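Local coordinates for protein Pbp related beta-lactamase (Pyrococcus abyssi, PDB 2QMI) that probably acts as a serine peptidase of the penicillin-binding protein and beta-lactamase superfamily, assembling into a self-compartmentalizing octamer, at residues 67-70 with 71-75; 82-85 with 86-90; 97-101 with 102-106. All coordinates share one frame; numbering follows the deposited sequence.

Contact 1: residues 67-70 with 71-75; sequences LAIM and KLVEE
Leu-72 CG rests on Ala-68 O at 3.4 Å, one turn back along the same helix, and the backbone of the leucine uses that oxygen too: Leu-72 N lies 3.1 Å from Ala-68 O and points almost straight at it (N-H...O angle 175°). On either side of this bond the regular i to i+4 pattern goes on. Lys-71 N donates to Leu-67 O at 2.9 Å, and Glu-74 N reaches Met-70 O at the same 2.9 Å. The methyls of Ile-69 and Val-73 also approach each other, but the placing of the valine branch is doubtful. All this belongs to the last turns of helix 61-74, which starts at what is probably the SxxK motif of the superfamily. Glu-75 leaves helical geometry, and a salt bridge spans the last turn on its outer side, Lys-71 NZ to Glu-75 OE2 at 2.7 Å, on the syn lone pair. The lysine chain runs extended to CE and turns only at its last torsion (chi4 -60°), which swings NZ toward the carboxylate. Farther out, Glu-74 OE2 bonds to Ser-260 OG, Tyr-183 of helix 180-189 covers Ala-68 and Leu-72, and Met-70 packs on Tyr-263 and Met-267.

Contact 2: residues 82-85 with 86-90; sequences DPVE and KFVNI
Val-84 and Val-88 run alongside each other with their methyls facing the same direction, Val-84 CG1 touching Val-88 CG2 at 4.0 Å. This is the tight half of the contact, where both valines are buried, and its backbone is gripped to match. Val-84 O accepts two N-H bonds: Val-88 N comes in at 2.9 Å, nearly in line with the carbonyl, while Phe-87 N sits at 3.2 Å, well above the carbonyl plane. One residue earlier, Pro-83 O receives Lys-86 N at 2.9 Å, again from above the plane. Glu-85 adds a CA-H...O contact to Val-88 O.

At the edge of the Phe-87 ring, close to its plane, Asp-82 CB meets CE2 at 3.9 Å, and Lys-86 CG lies 3.5 Å above the centre of one face. With CG anti to the backbone N (chi1 157°), the Lys-86 chain sets out across that face and then bends at chi3. Helix 162-176 packs on the same ring through Ile-171 and Val-175.

On the solvent side the grip slackens. Lys-86 NZ stands 3.9 Å from Asp-82 OD1, a long salt bridge, so the pairing is loose. The aspartate has a firmer hold through OD2, which accepts from Ser-79 N. The Glu-85 carboxylate is paired with Arg-93 through OE1, in a salt bridge.

The Pro-83 to Lys-86 bond, with Val-84 and Glu-85 at the corners (phi/psi -60/-21° and -69/-18°), closes a type I beta turn, and Asn-89 then centres an inverse gamma turn; both lie in the long connection between helices 61-74 and 101-105 of the beta-lactamase-type domain.

Contact 3: residues 97-101 with 102-106; sequences EPVTV and HHLLT
The His-103 imidazole has Thr-100 OG1 over one face, 3.1 Å above its plane and displaced toward the rim, while Val-99 CA and Pro-98 O lie at its edge, where the model is crowded. Thr-106 OG1 lies off centre, 4.3 Å above one face of the His-102 ring. That ring meets Tyr-271 edge-to-face, and its ND1 is hydrogen-bonded to Tyr-286 OH. Thr-100 is the N-cap of the short helix 101-105. A chi1 of 67° turns its OG1 back toward the first N-H groups of the helix, where it accepts from His-103 N at 3.2 Å and, weakly, from His-102 N at 3.3 Å. Two main-chain bonds continue the first turn, Leu-104 N to Thr-100 O and Leu-105 N to Val-101 O. Val-99 CG1 lies 3.9 Å from both His-103 CB and Leu-104 CD2, the Val-99 and Leu-104 side chains crossing at about a right angle. A lutetium ion, probably from the added Lu-HPDO3A complex, lies about 6 Å from the nearest side-chain atom of His-102, which implies no coordination. Helix 162-176 supplies Leu-168 to Val-101, Leu-104 and Leu-105, and Ala-66 of helix 61-74 touches Leu-105.

Contacts 1, 2 and 3 follow in that order along the chain, all within the beta-lactamase-type domain. Contact 1 ends helix 61-74, contact 2 lies in the loop that follows, and contact 3 opens helix 101-105. Centres of contacts 2 and 3 are about 10 Å apart; probable backbone hydrogen bonds join Val-84 N to Val-99 O and Asp-82 O to Val-101 N. Contacts 1 and 3, about 15 Å between centres, meet where Ile-69 packs on Val-101 and Leu-105. Contacts 1 and 2 do not touch: their centres are about 17 Å apart and their nearest atoms about 8 Å. Helix 162-176 packs against all three.

Contact 1: residues 67-70 with 71-75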
ATOM      1  N   LEU A  67     -53.374  -6.149  15.100  1.00 23.74           N
ATOM      2  CA  LEU A  67     -54.593  -5.507  15.564  1.00 25.38           C
ATOM      3  C   LEU A  67     -55.633  -5.523  14.448  1.00 25.59           C
ATOM      4  O   LEU A  67     -56.800  -5.857  14.678  1.00 27.22           O
ATOM      5  CB  LEU A  67     -54.300  -4.068  16.004  1.00 24.56           C
ATOM      6  CG  LEU A  67     -55.442  -3.279  16.662  1.00 24.99           C
ATOM      7  CD1 LEU A  67     -55.939  -4.002  17.913  1.00 23.82           C
ATOM      8  CD2 LEU A  67     -54.946  -1.891  17.028  1.00 23.54           C
ATOM      9  N   ALA A  68     -55.210  -5.163  13.239  1.00 25.49           N
ATOM     10  CA  ALA A  68     -56.109  -5.156  12.088  1.00 24.41           C
ATOM     11  C   ALA A  68     -56.747  -6.535  11.952  1.00 24.36           C
ATOM     12  O   ALA A  68     -57.953  -6.654  11.697  1.00 23.40           O
ATOM     13  CB  ALA A  68     -55.342  -4.814  10.823  1.00 24.64           C
ATOM     14  N   ILE A  69     -55.929  -7.569  12.129  1.00 22.72           N
ATOM     15  CA  ILE A  69     -56.389  -8.947  12.037  1.00 22.12           C
ATOM     16  C   ILE A  69     -57.432  -9.241  13.111  1.00 22.85           C
ATOM     17  O   ILE A  69     -58.415  -9.926  12.843  1.00 23.38           O
ATOM     18  CB  ILE A  69     -55.217  -9.948  12.199  1.00 21.73           C
ATOM     19  CG1 ILE A  69     -54.294  -9.884  10.977  1.00 22.59           C
ATOM     20  CG2 ILE A  69     -55.757 -11.360  12.402  1.00 20.56           C
ATOM     21  CD1 ILE A  69     -54.910 -10.381   9.665  1.00 23.84           C
ATOM     22  N   MET A  70     -57.214  -8.734  14.325  1.00 22.04           N
ATOM     23  CA  MET A  70     -58.161  -8.952  15.418  1.00 22.64           C
ATOM     24  C   MET A  70     -59.502  -8.321  15.079  1.00 22.13           C
ATOM     25  O   MET A  70     -60.555  -8.895  15.342  1.00 23.33           O
ATOM     26  CB  MET A  70     -57.642  -8.340  16.728  1.00 22.84           C
ATOM     27  CG  MET A  70     -56.402  -9.004  17.323  1.00 23.63           C
ATOM     28  SD  MET A  70     -56.652 -10.710  17.894  1.00 25.23           S
ATOM     29  CE  MET A  70     -56.086 -11.617  16.465  1.00 25.26           C
ATOM     30  N   LYS A  71     -59.453  -7.130  14.495  1.00 23.10           N
ATOM     31  CA  LYS A  71     -60.662  -6.408  14.128  1.00 23.31           C
ATOM     32  C   LYS A  71     -61.488  -7.212  13.129  1.00 23.91           C
ATOM     33  O   LYS A  71     -62.667  -7.496  13.363  1.00 21.94           O
ATOM     34  CB  LYS A  71     -60.299  -5.048  13.529  1.00 24.38           C
ATOM     35  CG  LYS A  71     -61.469  -4.076  13.466  1.00 25.48           C
ATOM     36  CD  LYS A  71     -60.989  -2.662  13.192  1.00 25.67           C
ATOM     37  CE  LYS A  71     -62.149  -1.685  13.175  1.00 27.56           C
ATOM     38  NZ  LYS A  71     -63.132  -2.061  12.125  1.00 28.40           N
ATOM     39  N   LEU A  72     -60.854  -7.590  12.023  1.00 23.68           N
ATOM     40  CA  LEU A  72     -61.530  -8.358  10.988  1.00 23.71           C
ATOM     41  C   LEU A  72     -62.092  -9.672  11.531  1.00 23.94           C
ATOM     42  O   LEU A  72     -63.121 -10.147  11.056  1.00 24.39           O
ATOM     43  CB  LEU A  72     -60.568  -8.627   9.825  1.00 22.59           C
ATOM     44  CG  LEU A  72     -60.054  -7.376   9.105  1.00 23.83           C
ATOM     45  CD1 LEU A  72     -58.961  -7.761   8.119  1.00 23.03           C
ATOM     46  CD2 LEU A  72     -61.214  -6.674   8.395  1.00 23.45           C
ATOM     47  N   VAL A  73     -61.424 -10.256  12.524  1.00 24.24           N
ATOM     48  CA  VAL A  73     -61.896 -11.506  13.121  1.00 26.03           C
ATOM     49  C   VAL A  73     -63.149 -11.230  13.959  1.00 27.81           C
ATOM     50  O   VAL A  73     -64.154 -11.944  13.878  1.00 26.98           O
ATOM     51  CB  VAL A  73     -60.811 -12.135  14.014  1.00 25.02           C
ATOM     52  CG1 VAL A  73     -61.339 -13.398  14.684  1.00 24.06           C
ATOM     53  CG2 VAL A  73     -59.596 -12.468  13.165  1.00 25.33           C
ATOM     54  N   GLU A  74     -63.077 -10.177  14.762  1.00 28.08           N
ATOM     55  CA  GLU A  74     -64.187  -9.778  15.601  1.00 28.65           C
ATOM     56  C   GLU A  74     -65.411  -9.422  14.768  1.00 28.68           C
ATOM     57  O   GLU A  74     -66.541  -9.570  15.225  1.00 29.80           O
ATOM     58  CB  GLU A  74     -63.782  -8.579  16.447  1.00 30.14           C
ATOM     59  CG  GLU A  74     -64.940  -7.841  17.044  1.00 31.46           C
ATOM     60  CD  GLU A  74     -64.545  -7.104  18.298  1.00 32.69           C
ATOM     61  OE1 GLU A  74     -63.493  -6.422  18.280  1.00 33.16           O
ATOM     62  OE2 GLU A  74     -65.288  -7.208  19.296  1.00 32.90           O
ATOM     63  N   GLU A  75     -65.188  -8.942  13.551  1.00 28.77           N
ATOM     64  CA  GLU A  75     -66.288  -8.570  12.670  1.00 28.77           C
ATOM     65  C   GLU A  75     -66.695  -9.735  11.764  1.00 28.33           C
ATOM     66  O   GLU A  75     -67.487  -9.573  10.830  1.00 28.31           O
ATOM     67  CB  GLU A  75     -65.896  -7.340  11.845  1.00 28.85           C
ATOM     68  CG  GLU A  75     -66.060  -6.027  12.611  1.00 30.52           C
ATOM     69  CD  GLU A  75     -65.279  -4.864  12.002  1.00 32.04           C
ATOM     70  OE1 GLU A  75     -65.059  -4.864  10.772  1.00 32.57           O
ATOM     71  OE2 GLU A  75     -64.896  -3.940  12.757  1.00 32.20           O
TER

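Contact 2: residues 82-85 with 86-90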
ATOM      1  N   ASP A  82     -58.127 -20.357  10.067  1.00 25.99           N
ATOM      2  CA  ASP A  82     -58.207 -20.558   8.616  1.00 27.01           C
ATOM      3  C   ASP A  82     -56.851 -20.670   7.919  1.00 27.18           C
ATOM      4  O   ASP A  82     -55.912 -19.938   8.238  1.00 27.52           O
ATOM      5  CB  ASP A  82     -58.973 -19.414   7.940  1.00 26.86           C
ATOM      6  CG  ASP A  82     -60.456 -19.459   8.208  1.00 27.43           C
ATOM      7  OD1 ASP A  82     -61.022 -20.572   8.266  1.00 28.11           O
ATOM      8  OD2 ASP A  82     -61.058 -18.375   8.339  1.00 27.69           O
ATOM      9  N   PRO A  83     -56.742 -21.577   6.935  1.00 27.20           N
ATOM     10  CA  PRO A  83     -55.497 -21.777   6.183  1.00 27.07           C
ATOM     11  C   PRO A  83     -55.172 -20.540   5.343  1.00 26.54           C
ATOM     12  O   PRO A  83     -56.063 -19.932   4.753  1.00 25.82           O
ATOM     13  CB  PRO A  83     -55.812 -22.986   5.307  1.00 27.30           C
ATOM     14  CG  PRO A  83     -56.882 -23.722   6.102  1.00 28.17           C
ATOM     15  CD  PRO A  83     -57.745 -22.586   6.561  1.00 27.32           C
ATOM     16  N   VAL A  84     -53.897 -20.176   5.287  1.00 25.79           N
ATOM     17  CA  VAL A  84     -53.469 -19.014   4.516  1.00 25.17           C
ATOM     18  C   VAL A  84     -53.823 -19.163   3.033  1.00 26.28           C
ATOM     19  O   VAL A  84     -53.892 -18.167   2.304  1.00 25.59           O
ATOM     20  CB  VAL A  84     -51.947 -18.795   4.650  1.00 23.71           C
ATOM     21  CG1 VAL A  84     -51.521 -17.560   3.866  1.00 20.54           C
ATOM     22  CG2 VAL A  84     -51.576 -18.666   6.123  1.00 21.58           C
ATOM     23  N   GLU A  85     -54.041 -20.406   2.597  1.00 27.12           N
ATOM     24  CA  GLU A  85     -54.399 -20.689   1.204  1.00 28.30           C
ATOM     25  C   GLU A  85     -55.809 -20.178   0.874  1.00 27.97           C
ATOM     26  O   GLU A  85     -56.165 -20.014  -0.294  1.00 27.60           O
ATOM     27  CB  GLU A  85     -54.319 -22.199   0.912  1.00 28.72           C
ATOM     28  CG  GLU A  85     -52.954 -22.834   1.175  1.00 30.26           C
ATOM     29  CD  GLU A  85     -52.868 -24.280   0.691  1.00 31.51           C
ATOM     30  OE1 GLU A  85     -53.902 -24.998   0.752  1.00 31.96           O
ATOM     31  OE2 GLU A  85     -51.762 -24.703   0.264  1.00 30.69           O
ATOM     32  N   LYS A  86     -56.618 -19.927   1.896  1.00 28.21           N
ATOM     33  CA  LYS A  86     -57.966 -19.420   1.654  1.00 28.38           C
ATOM     34  C   LYS A  86     -57.949 -17.968   1.169  1.00 27.92           C
ATOM     35  O   LYS A  86     -58.916 -17.499   0.573  1.00 28.52           O
ATOM     36  CB  LYS A  86     -58.808 -19.512   2.927  1.00 29.06           C
ATOM     37  CG  LYS A  86     -59.984 -18.541   2.937  1.00 30.17           C
ATOM     38  CD  LYS A  86     -60.888 -18.717   4.151  1.00 32.36           C
ATOM     39  CE  LYS A  86     -61.801 -19.917   3.979  1.00 33.69           C
ATOM     40  NZ  LYS A  86     -62.915 -19.879   4.967  1.00 35.28           N
ATOM     41  N   PHE A  87     -56.847 -17.266   1.415  1.00 27.44           N
ATOM     42  CA  PHE A  87     -56.736 -15.853   1.038  1.00 26.20           C
ATOM     43  C   PHE A  87     -55.571 -15.537   0.104  1.00 26.61           C
ATOM     44  O   PHE A  87     -55.572 -14.500  -0.568  1.00 26.68           O
ATOM     45  CB  PHE A  87     -56.574 -15.005   2.300  1.00 25.13           C
ATOM     46  CG  PHE A  87     -57.522 -15.370   3.402  1.00 24.85           C
ATOM     47  CD1 PHE A  87     -58.825 -14.889   3.405  1.00 25.13           C
ATOM     48  CD2 PHE A  87     -57.118 -16.221   4.425  1.00 25.90           C
ATOM     49  CE1 PHE A  87     -59.717 -15.248   4.411  1.00 24.49           C
ATOM     50  CE2 PHE A  87     -58.007 -16.590   5.440  1.00 25.89           C
ATOM     51  CZ  PHE A  87     -59.308 -16.101   5.430  1.00 25.10           C
ATOM     52  N   VAL A  88     -54.570 -16.412   0.072  1.00 26.06           N
ATOM     53  CA  VAL A  88     -53.402 -16.169  -0.761  1.00 25.18           C
ATOM     54  C   VAL A  88     -53.108 -17.335  -1.682  1.00 25.89           C
ATOM     55  O   VAL A  88     -53.115 -18.492  -1.258  1.00 26.23           O
ATOM     56  CB  VAL A  88     -52.149 -15.883   0.115  1.00 25.30           C
ATOM     57  CG1 VAL A  88     -50.965 -15.494  -0.764  1.00 22.76           C
ATOM     58  CG2 VAL A  88     -52.460 -14.778   1.126  1.00 23.44           C
ATOM     59  N   ASN A  89     -52.858 -17.027  -2.951  1.00 26.71           N
ATOM     60  CA  ASN A  89     -52.546 -18.059  -3.930  1.00 27.51           C
ATOM     61  C   ASN A  89     -51.076 -18.431  -3.810  1.00 27.07           C
ATOM     62  O   ASN A  89     -50.242 -18.014  -4.612  1.00 27.72           O
ATOM     63  CB  ASN A  89     -52.856 -17.577  -5.354  1.00 27.39           C
ATOM     64  CG  ASN A  89     -52.451 -18.592  -6.411  1.00 28.52           C
ATOM     65  OD1 ASN A  89     -52.442 -19.801  -6.160  1.00 28.42           O
ATOM     66  ND2 ASN A  89     -52.122 -18.107  -7.602  1.00 28.74           N
ATOM     67  N   ILE A  90     -50.768 -19.201  -2.777  1.00 26.68           N
ATOM     68  CA  ILE A  90     -49.414 -19.665  -2.527  1.00 24.96           C
ATOM     69  C   ILE A  90     -49.578 -21.010  -1.842  1.00 25.67           C
ATOM     70  O   ILE A  90     -50.622 -21.282  -1.250  1.00 25.05           O
ATOM     71  CB  ILE A  90     -48.636 -18.700  -1.608  1.00 25.66           C
ATOM     72  CG1 ILE A  90     -47.170 -19.144  -1.513  1.00 26.47           C
ATOM     73  CG2 ILE A  90     -49.274 -18.644  -0.239  1.00 23.34           C
ATOM     74  CD1 ILE A  90     -46.300 -18.226  -0.692  1.00 26.91           C
TER

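Contact 3: residues 97-101 with 102-106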
ATOM      1  N   GLU A  97     -49.807 -30.579   6.562  1.00 27.40           N
ATOM      2  CA  GLU A  97     -50.599 -29.795   7.512  1.00 26.63           C
ATOM      3  C   GLU A  97     -50.622 -28.308   7.137  1.00 26.13           C
ATOM      4  O   GLU A  97     -49.582 -27.705   6.875  1.00 25.49           O
ATOM      5  CB  GLU A  97     -50.036 -29.956   8.932  1.00 28.21           C
ATOM      6  CG  GLU A  97     -50.293 -31.313   9.587  1.00 29.19           C
ATOM      7  CD  GLU A  97     -51.782 -31.616   9.724  1.00 29.98           C
ATOM      8  OE1 GLU A  97     -52.554 -30.666   9.984  1.00 30.76           O
ATOM      9  OE2 GLU A  97     -52.174 -32.801   9.581  1.00 29.78           O
ATOM     10  N   PRO A  98     -51.819 -27.696   7.119  1.00 25.32           N
ATOM     11  CA  PRO A  98     -52.016 -26.281   6.778  1.00 24.17           C
ATOM     12  C   PRO A  98     -51.495 -25.217   7.752  1.00 24.54           C
ATOM     13  O   PRO A  98     -51.591 -25.361   8.971  1.00 24.14           O
ATOM     14  CB  PRO A  98     -53.529 -26.183   6.603  1.00 24.47           C
ATOM     15  CG  PRO A  98     -54.036 -27.201   7.590  1.00 23.88           C
ATOM     16  CD  PRO A  98     -53.117 -28.365   7.316  1.00 23.83           C
ATOM     17  N   VAL A  99     -50.948 -24.141   7.190  1.00 24.03           N
ATOM     18  CA  VAL A  99     -50.457 -23.017   7.980  1.00 23.61           C
ATOM     19  C   VAL A  99     -51.663 -22.091   8.149  1.00 23.05           C
ATOM     20  O   VAL A  99     -52.319 -21.737   7.167  1.00 23.19           O
ATOM     21  CB  VAL A  99     -49.328 -22.247   7.245  1.00 23.84           C
ATOM     22  CG1 VAL A  99     -49.031 -20.947   7.972  1.00 24.32           C
ATOM     23  CG2 VAL A  99     -48.073 -23.103   7.160  1.00 21.67           C
ATOM     24  N   THR A 100     -51.958 -21.703   9.388  1.00 23.42           N
ATOM     25  CA  THR A 100     -53.111 -20.841   9.662  1.00 21.93           C
ATOM     26  C   THR A 100     -52.726 -19.402   9.989  1.00 22.72           C
ATOM     27  O   THR A 100     -51.551 -19.103  10.220  1.00 23.53           O
ATOM     28  CB  THR A 100     -53.923 -21.368  10.848  1.00 20.65           C
ATOM     29  OG1 THR A 100     -53.140 -21.247  12.039  1.00 22.15           O
ATOM     30  CG2 THR A 100     -54.304 -22.829  10.634  1.00 17.81           C
ATOM     31  N   VAL A 101     -53.725 -18.521  10.023  1.00 22.28           N
ATOM     32  CA  VAL A 101     -53.506 -17.111  10.341  1.00 23.36           C
ATOM     33  C   VAL A 101     -52.851 -17.003  11.720  1.00 23.88           C
ATOM     34  O   VAL A 101     -52.071 -16.087  11.990  1.00 23.38           O
ATOM     35  CB  VAL A 101     -54.839 -16.321  10.373  1.00 24.86           C
ATOM     36  CG1 VAL A 101     -54.567 -14.856  10.698  1.00 24.86           C
ATOM     37  CG2 VAL A 101     -55.553 -16.444   9.034  1.00 25.51           C
ATOM     38  N   HIS A 102     -53.187 -17.953  12.586  1.00 22.54           N
ATOM     39  CA  HIS A 102     -52.650 -18.012  13.934  1.00 22.83           C
ATOM     40  C   HIS A 102     -51.166 -18.338  13.874  1.00 22.60           C
ATOM     41  O   HIS A 102     -50.365 -17.721  14.574  1.00 23.01           O
ATOM     42  CB  HIS A 102     -53.377 -19.091  14.741  1.00 22.80           C
ATOM     43  CG  HIS A 102     -52.758 -19.368  16.074  1.00 22.48           C
ATOM     44  ND1 HIS A 102     -52.840 -18.486  17.130  1.00 22.23           N
ATOM     45  CD2 HIS A 102     -52.030 -20.421  16.516  1.00 22.42           C
ATOM     46  CE1 HIS A 102     -52.191 -18.986  18.166  1.00 22.32           C
ATOM     47  NE2 HIS A 102     -51.690 -20.158  17.820  1.00 22.30           N
ATOM     48  N   HIS A 103     -50.808 -19.320  13.047  1.00 22.26           N
ATOM     49  CA  HIS A 103     -49.409 -19.713  12.898  1.00 21.12           C
ATOM     50  C   HIS A 103     -48.546 -18.521  12.472  1.00 21.49           C
ATOM     51  O   HIS A 103     -47.474 -18.295  13.036  1.00 21.92           O
ATOM     52  CB  HIS A 103     -49.259 -20.840  11.864  1.00 22.18           C
ATOM     53  CG  HIS A 103     -49.895 -22.136  12.271  1.00 23.32           C
ATOM     54  ND1 HIS A 103     -49.776 -22.662  13.539  1.00 23.87           N
ATOM     55  CD2 HIS A 103     -50.633 -23.025  11.566  1.00 23.52           C
ATOM     56  CE1 HIS A 103     -50.415 -23.817  13.600  1.00 23.58           C
ATOM     57  NE2 HIS A 103     -50.944 -24.061  12.414  1.00 24.39           N
ATOM     58  N   LEU A 104     -49.010 -17.765  11.481  1.00 19.72           N
ATOM     59  CA  LEU A 104     -48.265 -16.604  10.993  1.00 20.39           C
ATOM     60  C   LEU A 104     -48.092 -15.547  12.079  1.00 20.00           C
ATOM     61  O   LEU A 104     -47.023 -14.964  12.224  1.00 20.31           O
ATOM     62  CB  LEU A 104     -48.969 -15.972   9.786  1.00 18.20           C
ATOM     63  CG  LEU A 104     -49.127 -16.783   8.495  1.00 18.08           C
ATOM     64  CD1 LEU A 104     -49.836 -15.925   7.446  1.00 16.94           C
ATOM     65  CD2 LEU A 104     -47.769 -17.230   7.988  1.00 16.60           C
ATOM     66  N   LEU A 105     -49.156 -15.295  12.830  1.00 20.50           N
ATOM     67  CA  LEU A 105     -49.118 -14.306  13.906  1.00 20.52           C
ATOM     68  C   LEU A 105     -48.088 -14.675  14.969  1.00 19.73           C
ATOM     69  O   LEU A 105     -47.453 -13.802  15.561  1.00 20.49           O
ATOM     70  CB  LEU A 105     -50.494 -14.202  14.572  1.00 20.33           C
ATOM     71  CG  LEU A 105     -51.643 -13.540  13.811  1.00 20.19           C
ATOM     72  CD1 LEU A 105     -52.963 -13.840  14.522  1.00 21.07           C
ATOM     73  CD2 LEU A 105     -51.396 -12.038  13.719  1.00 20.48           C
ATOM     74  N   THR A 106     -47.933 -15.975  15.204  1.00 19.11           N
ATOM     75  CA  THR A 106     -47.011 -16.476  16.213  1.00 19.30           C
ATOM     76  C   THR A 106     -45.647 -16.926  15.690  1.00 19.92           C
ATOM     77  O   THR A 106     -44.823 -17.423  16.459  1.00 20.67           O
ATOM     78  CB  THR A 106     -47.650 -17.656  16.981  1.00 19.04           C
ATOM     79  OG1 THR A 106     -48.050 -18.667  16.051  1.00 19.92           O
ATOM     80  CG2 THR A 106     -48.868 -17.190  17.763  1.00 17.59           C
TER